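Local coordinates for protein adenosyl-chloride synthase (Thermotoga maritima, PDB 2ZBV) that binds adenosine and probably cleaves S-adenosyl-L-methionine, as SAM hydrolases and SAM-dependent halogenases do, at residues K76-K81 with D150-Y155; N84-V89 with E101-A106; R109-R114 with D130-V135. One frame throughout, in Å; residues are numbered along the deposited sequence.

In the fold
All three contacts are built on one mixed sheet of the N-terminal domain, in which strand 77-82 runs antiparallel between strands 87-91 and 105-110. Interaction 1 closes the longest loop; interactions 2 and 3 are nested inside it and follow each other in series. Centres lie about 12 Å apart for interactions 1 and 2, about 11 Å for 1 and 3, and about 18 Å for 2 and 3. Strand 105-110, the outermost of this chain's sheet on that side, serves both 2 and 3. Together they tie the sheet to helices 97-103 and 127-140 and to the loop after the latter; interaction 3 lies nearest the adenosine pocket that includes Asp68.

Interaction 1 of 3, residues K76-K81 with D150-Y155; sequences KAIVMK and DRLLSY
The selenomethionine at position 80 lays its terminal methyl almost exactly over the middle of the Tyr155 ring: Met80 CE is 3.9 Å from the ring centroid and only 8° off the ring normal, a CH-pi contact made over the face. The chain leaves the backbone extended, then bends at its last torsion (chi3 -86°), and that bend brings the methyl over the ring. Further along, Leu152 serves as the second point of contact. Its CD1 methyl presses on Ile78 CG2 at 3.5 Å, the two side chains crossing at about a right angle, while its other methyl, CD2, lies 4.1 Å from Lys76 CD and so meets the aliphatic part of the lysine. Ile78 and Met80 of the strand, with Lys76 just before it, thus present one face of the sheet to an irregular loop, which crosses it without a hydrogen bond between the two segments. Strand 77-82, an inner strand of the mixed sheet of the N-terminal domain, is bonded through its backbone on both edges, to 87-91 and 105-110, and the loop after helix 127-140 packs over one face of it. Around the first shell, Ala100 of helix 97-103 and Val105 touch both Met80 and Tyr155, and Ile108 also meets the tyrosine. Asp150 N, at the start of the loop segment, is hydrogen-bonded to Glu112 OE1.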
loop_
_atom_site.group_PDB
_atom_site.type_symbol
_atom_site.label_atom_id
_atom_site.label_comp_id
_atom_site.label_asym_id
_atom_site.label_seq_id
_atom_site.Cartn_x
_atom_site.Cartn_y
_atom_site.Cartn_z
ATOM N N LYS A 76 -14.860 24.038 -9.283
ATOM C CA LYS A 76 -13.549 24.620 -9.550
ATOM C C LYS A 76 -12.383 23.758 -9.085
ATOM O O LYS A 76 -12.489 23.019 -8.106
ATOM C CB LYS A 76 -13.443 25.997 -8.878
ATOM C CG LYS A 76 -14.429 27.055 -9.411
ATOM C CD LYS A 76 -14.310 28.352 -8.607
ATOM C CE LYS A 76 -15.374 29.383 -8.994
ATOM N NZ LYS A 76 -15.167 29.946 -10.359
ATOM N N ALA A 77 -11.277 23.866 -9.808
ATOM C CA ALA A 77 -10.040 23.171 -9.486
ATOM C C ALA A 77 -9.227 24.314 -8.883
ATOM O O ALA A 77 -9.095 25.370 -9.505
ATOM C CB ALA A 77 -9.382 22.656 -10.753
ATOM N N ILE A 78 -8.689 24.120 -7.686
ATOM C CA ILE A 78 -7.964 25.199 -7.021
ATOM C C ILE A 78 -6.633 24.829 -6.381
ATOM O O ILE A 78 -6.274 23.655 -6.269
ATOM C CB ILE A 78 -8.832 25.822 -5.893
ATOM C CG1 ILE A 78 -9.128 24.759 -4.829
ATOM C CG2 ILE A 78 -10.147 26.348 -6.449
ATOM C CD1 ILE A 78 -9.809 25.305 -3.585
ATOM N N VAL A 79 -5.905 25.867 -5.969
ATOM C CA VAL A 79 -4.627 25.725 -5.272
ATOM C C VAL A 79 -4.708 26.741 -4.135
ATOM O O VAL A 79 -4.892 27.937 -4.373
ATOM C CB VAL A 79 -3.399 26.066 -6.154
ATOM C CG1 VAL A 79 -2.142 26.013 -5.303
ATOM C CG2 VAL A 79 -3.270 25.084 -7.309
HETATM N N MSE A 80 -4.588 26.257 -2.903
HETATM C CA MSE A 80 -4.673 27.118 -1.728
HETATM C C MSE A 80 -3.334 27.225 -1.015
HETATM O O MSE A 80 -2.548 26.269 -0.982
HETATM C CB MSE A 80 -5.733 26.573 -0.755
HETATM C CG MSE A 80 -5.903 27.372 0.544
HETATM SE SE MSE A 80 -6.935 26.447 1.897
HETATM C CE MSE A 80 -8.687 26.981 1.352
ATOM N N LYS A 81 -3.065 28.409 -0.476
ATOM C CA LYS A 81 -1.843 28.646 0.279
ATOM C C LYS A 81 -2.310 29.022 1.675
ATOM O O LYS A 81 -3.093 29.960 1.849
ATOM C CB LYS A 81 -1.027 29.791 -0.317
ATOM C CG LYS A 81 0.293 30.036 0.404
ATOM C CD LYS A 81 0.970 31.309 -0.092
ATOM C CE LYS A 81 2.199 31.649 0.741
ATOM N NZ LYS A 81 2.724 33.019 0.417
ATOM N N ASP A 150 -5.989 33.004 -11.789
ATOM C CA ASP A 150 -6.461 34.157 -11.026
ATOM C C ASP A 150 -6.861 33.781 -9.604
ATOM O O ASP A 150 -7.192 32.623 -9.326
ATOM C CB ASP A 150 -7.670 34.797 -11.713
ATOM C CG ASP A 150 -7.471 34.974 -13.205
ATOM O OD1 ASP A 150 -6.357 35.370 -13.616
ATOM O OD2 ASP A 150 -8.435 34.722 -13.967
ATOM N N ARG A 151 -6.841 34.769 -8.714
ATOM C CA ARG A 151 -7.226 34.559 -7.322
ATOM C C ARG A 151 -8.732 34.377 -7.189
ATOM O O ARG A 151 -9.501 34.798 -8.049
ATOM C CB ARG A 151 -6.837 35.759 -6.451
ATOM C CG ARG A 151 -5.358 35.997 -6.260
ATOM C CD ARG A 151 -5.149 36.936 -5.080
ATOM N NE ARG A 151 -3.748 37.288 -4.881
ATOM C CZ ARG A 151 -3.110 38.236 -5.562
ATOM N NH1 ARG A 151 -3.751 38.937 -6.492
ATOM N NH2 ARG A 151 -1.831 38.486 -5.312
ATOM N N LEU A 152 -9.138 33.749 -6.092
ATOM C CA LEU A 152 -10.542 33.534 -5.781
ATOM C C LEU A 152 -10.690 34.145 -4.398
ATOM O O LEU A 152 -9.725 34.194 -3.639
ATOM C CB LEU A 152 -10.867 32.039 -5.742
ATOM C CG LEU A 152 -10.832 31.303 -7.084
ATOM C CD1 LEU A 152 -10.807 29.800 -6.853
ATOM C CD2 LEU A 152 -12.049 31.712 -7.911
ATOM N N LEU A 153 -11.881 34.614 -4.058
ATOM C CA LEU A 153 -12.074 35.230 -2.753
ATOM C C LEU A 153 -12.779 34.296 -1.782
ATOM O O LEU A 153 -12.843 34.563 -0.579
ATOM C CB LEU A 153 -12.863 36.533 -2.904
ATOM C CG LEU A 153 -12.272 37.528 -3.911
ATOM C CD1 LEU A 153 -13.129 38.782 -3.941
ATOM C CD2 LEU A 153 -10.825 37.869 -3.533
ATOM N N SER A 154 -13.308 33.195 -2.306
ATOM C CA SER A 154 -13.998 32.231 -1.471
ATOM C C SER A 154 -13.720 30.808 -1.931
ATOM O O SER A 154 -13.136 30.580 -2.995
ATOM C CB SER A 154 -15.507 32.489 -1.484
ATOM O OG SER A 154 -16.042 32.290 -2.781
ATOM N N TYR A 155 -14.149 29.856 -1.113
ATOM C CA TYR A 155 -13.964 28.445 -1.399
ATOM C C TYR A 155 -15.103 27.708 -0.709
ATOM O O TYR A 155 -15.654 28.205 0.268
ATOM C CB TYR A 155 -12.605 27.994 -0.857
ATOM C CG TYR A 155 -12.468 28.123 0.646
ATOM C CD1 TYR A 155 -12.810 27.068 1.481
ATOM C CD2 TYR A 155 -12.011 29.306 1.232
ATOM C CE1 TYR A 155 -12.703 27.173 2.862
ATOM C CE2 TYR A 155 -11.900 29.423 2.623
ATOM C CZ TYR A 155 -12.250 28.347 3.428
ATOM O OH TYR A 155 -12.149 28.421 4.798
#

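Interaction 2 of 3, residues N84-V89 with E101-A106; sequences NDQYFV and EEYGVA
One face of the Tyr103 ring is covered by the side-chain amide of Asn84, with the two planes 24° apart, an amide-on-ring stack. From CB the side chain turns with CG placed between the backbone N and the carbonyl carbon (chi1 65°), which sends the amide across the ring. Asn84 CG then lies 3.6 Å from Tyr103 CG, over the root of the ring. The oxygen stays at that end: Asn84 OD1 is 3.5 Å from Tyr103 CG, and it is also hydrogen-bonded to Thr82 OG1, just before the segment. The nitrogen reaches farthest, and Asn84 ND2 sits 3.4 Å above the plane of the Tyr103 ring, over its centre. Two acceptors hold this nitrogen. One is Gln86 OE1, 3.0 Å from Asn84 ND2 with an N-H...O angle of 151°; the donor stands above the carbonyl plane of the glutamine instead of meeting a lone pair. The other is a water 3.0 Å from Asn84 ND2, which also makes a weak link to Tyr103 OH. The hydroxyl has a further hydrogen bond with Ser54 OG, and Gln86 NE2 is bonded to Ser54 O, so Tyr103 and Gln86 both reach Ser54, the last residue of helix 43-54. Gln86 OE1 also comes within 3.6 Å of Tyr103 CE2, its amide nearly perpendicular to the ring. Tyr103 closes helix 97-103, and Gly104, with positive phi, turns the chain into strand 105-110; the stack therefore joins this helix end to the turn of the beta hairpin formed by strands 77-82 and 87-91.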
loop_
_atom_site.group_PDB
_atom_site.type_symbol
_atom_site.label_atom_id
_atom_site.label_comp_id
_atom_site.label_asym_id
_atom_site.label_seq_id
_atom_site.Cartn_x
_atom_site.Cartn_y
_atom_site.Cartn_z
ATOM N N ASN A 84 0.611 29.053 7.066
ATOM C CA ASN A 84 1.749 28.355 7.659
ATOM C C ASN A 84 2.696 27.955 6.532
ATOM O O ASN A 84 3.584 27.121 6.703
ATOM C CB ASN A 84 1.284 27.121 8.451
ATOM C CG ASN A 84 0.645 26.067 7.572
ATOM O OD1 ASN A 84 -0.093 26.393 6.647
ATOM N ND2 ASN A 84 0.916 24.796 7.864
ATOM N N ASP A 85 2.480 28.563 5.367
ATOM C CA ASP A 85 3.310 28.335 4.191
ATOM C C ASP A 85 3.248 26.963 3.539
ATOM O O ASP A 85 4.265 26.452 3.077
ATOM C CB ASP A 85 4.767 28.667 4.511
ATOM C CG ASP A 85 5.004 30.155 4.646
ATOM O OD1 ASP A 85 6.085 30.541 5.151
ATOM O OD2 ASP A 85 4.114 30.937 4.241
ATOM N N GLN A 86 2.065 26.362 3.498
ATOM C CA GLN A 86 1.917 25.070 2.834
ATOM C C GLN A 86 0.979 25.240 1.642
ATOM O O GLN A 86 0.122 26.129 1.636
ATOM C CB GLN A 86 1.371 24.011 3.797
ATOM C CG GLN A 86 2.360 23.616 4.880
ATOM C CD GLN A 86 1.878 22.443 5.706
ATOM O OE1 GLN A 86 0.706 22.370 6.065
ATOM N NE2 GLN A 86 2.789 21.524 6.025
ATOM N N TYR A 87 1.134 24.381 0.641
ATOM C CA TYR A 87 0.312 24.469 -0.562
ATOM C C TYR A 87 -0.587 23.251 -0.761
ATOM O O TYR A 87 -0.169 22.118 -0.513
ATOM C CB TYR A 87 1.220 24.659 -1.774
ATOM C CG TYR A 87 2.062 25.914 -1.680
ATOM C CD1 TYR A 87 1.536 27.158 -2.035
ATOM C CD2 TYR A 87 3.373 25.865 -1.203
ATOM C CE1 TYR A 87 2.295 28.328 -1.917
ATOM C CE2 TYR A 87 4.143 27.027 -1.078
ATOM C CZ TYR A 87 3.596 28.255 -1.437
ATOM O OH TYR A 87 4.344 29.408 -1.309
ATOM N N PHE A 88 -1.818 23.501 -1.214
ATOM C CA PHE A 88 -2.803 22.441 -1.441
ATOM C C PHE A 88 -3.444 22.514 -2.815
ATOM O O PHE A 88 -4.135 23.479 -3.140
ATOM C CB PHE A 88 -3.901 22.510 -0.386
ATOM C CG PHE A 88 -3.390 22.402 1.018
ATOM C CD1 PHE A 88 -3.318 21.165 1.656
ATOM C CD2 PHE A 88 -2.923 23.532 1.687
ATOM C CE1 PHE A 88 -2.780 21.053 2.944
ATOM C CE2 PHE A 88 -2.384 23.430 2.978
ATOM C CZ PHE A 88 -2.312 22.190 3.604
ATOM N N VAL A 89 -3.201 21.479 -3.610
ATOM C CA VAL A 89 -3.750 21.352 -4.950
ATOM C C VAL A 89 -4.943 20.405 -4.815
ATOM O O VAL A 89 -4.766 19.219 -4.519
ATOM C CB VAL A 89 -2.706 20.740 -5.893
ATOM C CG1 VAL A 89 -3.284 20.593 -7.303
ATOM C CG2 VAL A 89 -1.454 21.611 -5.892
ATOM N N GLU A 101 -9.358 26.269 7.952
ATOM C CA GLU A 101 -9.838 26.736 9.245
ATOM C C GLU A 101 -8.756 26.760 10.321
ATOM O O GLU A 101 -8.694 27.692 11.124
ATOM C CB GLU A 101 -11.007 25.857 9.706
ATOM C CG GLU A 101 -11.498 26.127 11.125
ATOM C CD GLU A 101 -12.135 27.500 11.290
ATOM O OE1 GLU A 101 -12.542 27.834 12.425
ATOM O OE2 GLU A 101 -12.233 28.245 10.289
ATOM N N GLU A 102 -7.897 25.746 10.330
ATOM C CA GLU A 102 -6.840 25.647 11.331
ATOM C C GLU A 102 -5.609 26.505 11.071
ATOM O O GLU A 102 -5.014 27.044 12.005
ATOM C CB GLU A 102 -6.397 24.192 11.479
ATOM C CG GLU A 102 -7.486 23.241 11.950
ATOM C CD GLU A 102 -8.012 23.584 13.330
ATOM O OE1 GLU A 102 -7.194 23.909 14.218
ATOM O OE2 GLU A 102 -9.244 23.516 13.532
ATOM N N TYR A 103 -5.214 26.628 9.808
ATOM C CA TYR A 103 -4.023 27.400 9.477
ATOM C C TYR A 103 -4.300 28.813 8.973
ATOM O O TYR A 103 -3.411 29.659 8.985
ATOM C CB TYR A 103 -3.191 26.680 8.408
ATOM C CG TYR A 103 -2.701 25.288 8.759
ATOM C CD1 TYR A 103 -2.156 25.004 10.016
ATOM C CD2 TYR A 103 -2.704 24.273 7.801
ATOM C CE1 TYR A 103 -1.620 23.745 10.300
ATOM C CE2 TYR A 103 -2.171 23.010 8.075
ATOM C CZ TYR A 103 -1.626 22.756 9.322
ATOM O OH TYR A 103 -1.039 21.534 9.568
ATOM N N GLY A 104 -5.519 29.064 8.511
ATOM C CA GLY A 104 -5.834 30.372 7.969
ATOM C C GLY A 104 -5.474 30.381 6.490
ATOM O O GLY A 104 -4.476 29.786 6.084
ATOM N N VAL A 105 -6.280 31.061 5.684
ATOM C CA VAL A 105 -6.056 31.119 4.244
ATOM C C VAL A 105 -5.277 32.360 3.827
ATOM O O VAL A 105 -5.696 33.486 4.089
ATOM C CB VAL A 105 -7.399 31.108 3.484
ATOM C CG1 VAL A 105 -7.147 31.105 1.984
ATOM C CG2 VAL A 105 -8.218 29.891 3.901
ATOM N N ALA A 106 -4.145 32.147 3.164
ATOM C CA ALA A 106 -3.320 33.254 2.710
ATOM C C ALA A 106 -3.695 33.667 1.287
ATOM O O ALA A 106 -3.747 34.854 0.966
ATOM C CB ALA A 106 -1.846 32.862 2.770
HETATM O O HOH W 1 1.932 22.929 10.038
#

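Interaction 3 of 3, residues R109-R114 with D130-V135; sequences REIENR and DIFAPV
Ile111 pushes its branched side chain into the flank of helix 127-140, where Ile131, Phe132 and Val135 receive it. It has by far the most surface buried here, and its two ends divide the work. The short branch, Ile111 CG2, stands anti to the backbone N (CG1 at chi1 -61°) and packs between two methyls of the helix: it is 3.8 Å from Ile131 CG2 and 3.9 Å from Val135 CG2. The long branch, CG1 to CD1, heads off at a wide angle to it, and Ile111 CD1 comes within 4.0 Å of Phe132 CD1, the isoleucine crossing the phenylalanine at about a right angle. Val135, next in buried surface, meets Ile111 tip to tip, and its second methyl, CG1, stands 4.2 Å from Ile111 CD1; the valine therefore touches both branches. Ile131 and Val135 lie one turn apart, linked by the backbone bond from Val135 N to Ile131 O. The helix is not regular here: a wider pi-type turn spans residues 130-132, and the chain is kinked at Pro134, whose nitrogen carries no hydrogen to give. This is the packing of a helix against a sheet in an alpha/beta domain, with Ile111 following directly on the end of outer strand 105-110 and paired through its backbone with Ala77 of the neighbouring strand. From that strand Ala77 also touches Ile111 and Phe132, while Val79 touches Ile111 and Val135. Beyond them the Phe132 side chain touches Leu64 and Val66 of strand 62-66 and lies about 4 Å from that of Asp68, which binds adenosine.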
loop_
_atom_site.group_PDB
_atom_site.type_symbol
_atom_site.label_atom_id
_atom_site.label_comp_id
_atom_site.label_asym_id
_atom_site.label_seq_id
_atom_site.Cartn_x
_atom_site.Cartn_y
_atom_site.Cartn_z
ATOM N N ARG A 109 -6.038 30.279 -5.602
ATOM C CA ARG A 109 -5.953 30.451 -7.051
ATOM C C ARG A 109 -6.792 29.393 -7.757
ATOM O O ARG A 109 -6.900 28.257 -7.285
ATOM C CB ARG A 109 -4.510 30.267 -7.524
ATOM C CG ARG A 109 -3.517 31.254 -6.970
ATOM C CD ARG A 109 -3.522 32.502 -7.802
ATOM N NE ARG A 109 -2.762 33.569 -7.172
ATOM C CZ ARG A 109 -2.592 34.770 -7.708
ATOM N NH1 ARG A 109 -3.124 35.045 -8.889
ATOM N NH2 ARG A 109 -1.911 35.699 -7.053
ATOM N N GLU A 110 -7.395 29.759 -8.881
ATOM C CA GLU A 110 -8.136 28.778 -9.644
ATOM C C GLU A 110 -7.129 28.289 -10.675
ATOM O O GLU A 110 -6.326 29.071 -11.191
ATOM C CB GLU A 110 -9.351 29.396 -10.336
ATOM C CG GLU A 110 -10.000 28.445 -11.344
ATOM C CD GLU A 110 -11.402 28.864 -11.735
ATOM O OE1 GLU A 110 -11.730 30.063 -11.591
ATOM O OE2 GLU A 110 -12.174 27.991 -12.198
ATOM N N ILE A 111 -7.134 26.992 -10.944
ATOM C CA ILE A 111 -6.218 26.429 -11.914
ATOM C C ILE A 111 -6.772 26.744 -13.306
ATOM O O ILE A 111 -7.745 26.136 -13.749
ATOM C CB ILE A 111 -6.086 24.897 -11.713
ATOM C CG1 ILE A 111 -5.521 24.615 -10.309
ATOM C CG2 ILE A 111 -5.190 24.295 -12.788
ATOM C CD1 ILE A 111 -5.398 23.141 -9.956
ATOM N N GLU A 112 -6.154 27.710 -13.980
ATOM C CA GLU A 112 -6.598 28.119 -15.309
ATOM C C GLU A 112 -5.500 28.000 -16.354
ATOM O O GLU A 112 -5.779 27.936 -17.548
ATOM C CB GLU A 112 -7.089 29.565 -15.268
ATOM C CG GLU A 112 -8.176 29.830 -14.245
ATOM C CD GLU A 112 -8.544 31.299 -14.169
ATOM O OE1 GLU A 112 -7.646 32.124 -13.903
ATOM O OE2 GLU A 112 -9.730 31.632 -14.375
ATOM N N ASN A 113 -4.249 27.973 -15.905
ATOM C CA ASN A 113 -3.117 27.877 -16.819
ATOM C C ASN A 113 -3.037 26.500 -17.451
ATOM O O ASN A 113 -2.401 25.596 -16.909
ATOM C CB ASN A 113 -1.810 28.165 -16.084
ATOM C CG ASN A 113 -0.657 28.402 -17.033
ATOM O OD1 ASN A 113 -0.681 27.952 -18.181
ATOM N ND2 ASN A 113 0.368 29.099 -16.557
ATOM N N ARG A 114 -3.661 26.351 -18.615
ATOM C CA ARG A 114 -3.680 25.076 -19.318
ATOM C C ARG A 114 -2.296 24.556 -19.688
ATOM O O ARG A 114 -2.137 23.378 -20.006
ATOM C CB ARG A 114 -4.540 25.188 -20.581
ATOM C CG ARG A 114 -5.967 25.640 -20.315
ATOM C CD ARG A 114 -6.805 25.607 -21.589
ATOM N NE ARG A 114 -7.187 24.249 -21.965
ATOM C CZ ARG A 114 -8.095 23.524 -21.319
ATOM N NH1 ARG A 114 -8.720 24.026 -20.262
ATOM N NH2 ARG A 114 -8.383 22.295 -21.729
ATOM N N ASP A 130 -4.498 14.379 -15.054
ATOM C CA ASP A 130 -4.335 15.378 -16.101
ATOM C C ASP A 130 -4.187 16.831 -15.701
ATOM O O ASP A 130 -3.651 17.626 -16.477
ATOM C CB ASP A 130 -5.490 15.254 -17.098
ATOM C CG ASP A 130 -5.605 13.859 -17.675
ATOM O OD1 ASP A 130 -4.564 13.173 -17.762
ATOM O OD2 ASP A 130 -6.729 13.454 -18.052
ATOM N N ILE A 131 -4.648 17.176 -14.505
ATOM C CA ILE A 131 -4.583 18.556 -14.043
ATOM C C ILE A 131 -3.931 18.755 -12.674
ATOM O O ILE A 131 -2.998 19.546 -12.536
ATOM C CB ILE A 131 -5.996 19.175 -13.994
ATOM C CG1 ILE A 131 -6.654 19.101 -15.380
ATOM C CG2 ILE A 131 -5.912 20.621 -13.496
ATOM C CD1 ILE A 131 -8.072 19.693 -15.435
ATOM N N PHE A 132 -4.427 18.043 -11.664
ATOM C CA PHE A 132 -3.901 18.187 -10.307
ATOM C C PHE A 132 -2.465 17.740 -10.099
ATOM O O PHE A 132 -1.652 18.494 -9.558
ATOM C CB PHE A 132 -4.806 17.457 -9.307
ATOM C CG PHE A 132 -6.185 18.045 -9.199
ATOM C CD1 PHE A 132 -6.357 19.390 -8.879
ATOM C CD2 PHE A 132 -7.311 17.254 -9.408
ATOM C CE1 PHE A 132 -7.629 19.941 -8.772
ATOM C CE2 PHE A 132 -8.594 17.793 -9.304
ATOM C CZ PHE A 132 -8.756 19.136 -8.985
ATOM N N ALA A 133 -2.147 16.516 -10.519
ATOM C CA ALA A 133 -0.797 16.001 -10.333
ATOM C C ALA A 133 0.258 16.870 -11.014
ATOM O O ALA A 133 1.223 17.282 -10.380
ATOM C CB ALA A 133 -0.702 14.550 -10.832
ATOM N N PRO A 134 0.090 17.164 -12.313
ATOM C CA PRO A 134 1.110 17.998 -12.958
ATOM C C PRO A 134 1.246 19.384 -12.328
ATOM O O PRO A 134 2.353 19.921 -12.224
ATOM C CB PRO A 134 0.659 18.029 -14.424
ATOM C CG PRO A 134 -0.829 17.766 -14.354
ATOM C CD PRO A 134 -0.913 16.703 -13.288
ATOM N N VAL A 135 0.129 19.963 -11.901
ATOM C CA VAL A 135 0.173 21.270 -11.262
ATOM C C VAL A 135 0.983 21.190 -9.966
ATOM O O VAL A 135 1.841 22.045 -9.702
ATOM C CB VAL A 135 -1.249 21.795 -10.976
ATOM C CG1 VAL A 135 -1.204 22.948 -9.983
ATOM C CG2 VAL A 135 -1.881 22.273 -12.285
#